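Local coordinates for LacI family sugar-binding transcriptional regulator (Enterococcus faecalis V583, PDB 4RK0), which binds ribose in the cleft of its sugar-binding domain and probably acts as a LacI-type transcriptional repressor that recognises regulatory DNA, at residues Ser209-Asp214 with Pro225-Ala230. Numbering follows the deposited sequence.
With RIB (alpha-D-ribofuranose), chain E.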
loop_
_atom_site.group_PDB
_atom_site.type_symbol
_atom_site.label_atom_id
_atom_site.label_comp_id
_atom_site.label_asym_id
_atom_site.label_seq_id
_atom_site.Cartn_x
_atom_site.Cartn_y
_atom_site.Cartn_z
ATOM N N SER A 209 24.278 -10.374 3.282
ATOM C CA SER A 209 23.188 -10.843 4.110
ATOM C C SER A 209 22.432 -9.606 4.489
ATOM O O SER A 209 23.043 -8.606 4.906
ATOM C CB SER A 209 23.734 -11.553 5.370
ATOM O OG SER A 209 24.166 -12.872 5.096
ATOM N N ILE A 210 21.111 -9.657 4.322
ATOM C CA ILE A 210 20.245 -8.566 4.679
ATOM C C ILE A 210 19.105 -9.020 5.571
ATOM O O ILE A 210 18.432 -10.004 5.286
ATOM C CB ILE A 210 19.607 -7.926 3.419
ATOM C CG1 ILE A 210 20.732 -7.470 2.472
ATOM C CG2 ILE A 210 18.667 -6.787 3.797
ATOM C CD1 ILE A 210 20.282 -6.849 1.166
ATOM N N ILE A 211 18.856 -8.217 6.604
ATOM C CA ILE A 211 17.681 -8.364 7.462
ATOM C C ILE A 211 16.928 -7.038 7.498
ATOM O O ILE A 211 17.533 -5.954 7.699
ATOM C CB ILE A 211 18.033 -8.804 8.917
ATOM C CG1 ILE A 211 16.765 -8.936 9.777
ATOM C CG2 ILE A 211 18.998 -7.832 9.577
ATOM C CD1 ILE A 211 16.974 -9.819 10.998
ATOM N N GLY A 212 15.615 -7.143 7.305
ATOM C CA GLY A 212 14.710 -6.045 7.281
ATOM C C GLY A 212 13.981 -5.785 8.584
ATOM O O GLY A 212 14.332 -6.325 9.618
ATOM N N TYR A 213 12.935 -4.960 8.511
ATOM C CA TYR A 213 12.062 -4.726 9.624
ATOM C C TYR A 213 10.618 -4.404 9.178
ATOM O O TYR A 213 10.384 -3.504 8.362
ATOM C CB TYR A 213 12.640 -3.603 10.477
ATOM C CG TYR A 213 12.248 -3.661 11.942
ATOM C CD1 TYR A 213 10.961 -3.312 12.361
ATOM C CD2 TYR A 213 13.167 -4.028 12.917
ATOM C CE1 TYR A 213 10.601 -3.369 13.707
ATOM C CE2 TYR A 213 12.814 -4.031 14.269
ATOM C CZ TYR A 213 11.519 -3.716 14.644
ATOM O OH TYR A 213 11.128 -3.761 15.979
ATOM N N ASP A 214 9.680 -5.170 9.718
ATOM C CA ASP A 214 8.212 -4.981 9.646
ATOM C C ASP A 214 7.475 -6.281 9.341
ATOM O O ASP A 214 6.403 -6.541 9.881
ATOM C CB ASP A 214 7.720 -3.969 8.620
ATOM C CG ASP A 214 7.994 -2.503 8.993
ATOM O OD1 ASP A 214 8.228 -2.195 10.184
ATOM O OD2 ASP A 214 7.853 -1.644 8.079
ATOM N N PRO A 225 13.388 -14.518 -0.453
ATOM C CA PRO A 225 12.462 -14.050 0.567
ATOM C C PRO A 225 13.236 -13.431 1.740
ATOM O O PRO A 225 14.290 -13.967 2.154
ATOM C CB PRO A 225 11.678 -15.288 0.954
ATOM C CG PRO A 225 11.715 -16.129 -0.279
ATOM C CD PRO A 225 12.997 -15.842 -0.979
ATOM N N LEU A 226 12.703 -12.315 2.229
ATOM C CA LEU A 226 13.419 -11.408 3.149
ATOM C C LEU A 226 13.182 -11.793 4.626
ATOM O O LEU A 226 12.032 -11.866 5.121
ATOM C CB LEU A 226 13.002 -9.946 2.891
ATOM C CG LEU A 226 13.561 -8.889 3.833
ATOM C CD1 LEU A 226 15.078 -8.786 3.684
ATOM C CD2 LEU A 226 12.889 -7.550 3.554
ATOM N N THR A 227 14.307 -12.029 5.292
ATOM C CA THR A 227 14.404 -12.250 6.720
ATOM C C THR A 227 14.189 -10.911 7.340
ATOM O O THR A 227 14.787 -9.910 6.893
ATOM C CB THR A 227 15.790 -12.815 7.079
ATOM O OG1 THR A 227 15.921 -14.139 6.548
ATOM C CG2 THR A 227 16.012 -12.865 8.613
ATOM N N THR A 228 13.355 -10.868 8.372
ATOM C CA THR A 228 12.886 -9.596 8.889
ATOM C C THR A 228 12.371 -9.718 10.323
ATOM O O THR A 228 12.248 -10.809 10.853
ATOM C CB THR A 228 11.753 -9.065 7.977
ATOM O OG1 THR A 228 11.510 -7.714 8.310
ATOM C CG2 THR A 228 10.472 -9.892 8.088
ATOM N N ILE A 229 12.132 -8.583 10.952
ATOM C CA ILE A 229 11.495 -8.529 12.262
ATOM C C ILE A 229 10.057 -8.200 12.071
ATOM O O ILE A 229 9.748 -7.174 11.477
ATOM C CB ILE A 229 12.132 -7.427 13.134
ATOM C CG1 ILE A 229 13.599 -7.705 13.369
ATOM C CG2 ILE A 229 11.385 -7.335 14.472
ATOM C CD1 ILE A 229 13.966 -9.104 13.798
ATOM N N ALA A 230 9.160 -9.059 12.554
ATOM C CA ALA A 230 7.751 -8.848 12.350
ATOM C C ALA A 230 7.126 -7.963 13.431
ATOM O O ALA A 230 7.226 -8.254 14.613
ATOM C CB ALA A 230 6.986 -10.181 12.314
HETATM O O5 RIB E . 7.997 0.639 7.695
HETATM C C5 RIB E . 7.504 1.916 8.071
HETATM C C4 RIB E . 8.183 2.231 9.333
HETATM O O4 RIB E . 7.924 3.571 9.827
HETATM C C3 RIB E . 7.579 1.101 10.142
HETATM O O3 RIB E . 8.726 0.331 10.509
HETATM C C2 RIB E . 6.822 1.889 11.216
HETATM O O2 RIB E . 7.077 1.392 12.507
HETATM C C1 RIB E . 7.116 3.383 10.997
HETATM O O1 RIB E . 7.558 4.025 12.181
#
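Ile229 lays its branched carbon over one face of the Tyr213 ring, its CB 3.8 Å from the ring centroid in a CH-pi contact displaced toward the rim. With CG2 anti to the backbone N (CG1 at chi1 -61°), that methyl reaches along the ring to within 3.6 Å of Tyr213 CZ, while CD1 turns the other way and meets CD1 of Ile211 at 4.2 Å. A beta-branched residue suits this place because its two arms serve both neighbours; Leu115 and Leu264 enclose it further. In Ile211 it is CG1 that stands anti to N, and its CD1 lies 4.0 Å from Thr227 CG2. The backbones run in the same sense, 35° apart end to end: Gly212 N donates to Thr227 O at 2.9 Å, nearly straight at 171°, and Asp214 N to Ile229 O at 2.7 Å. Gly212 fits by having no beta carbon beside Leu226 CD2. Thr228 OG1 is hydrogen-bonded to Asp187 OD1. The bond to Ile229 O fixes the backbone of Asp214, whose OD1 accepts ribose O3 (2.6 Å) and Gln231 NE2. An aspartate just beyond core strand 209-211, facing the interdomain cleft, belongs to the sugar pocket of the LacI-type periplasmic-binding-protein fold.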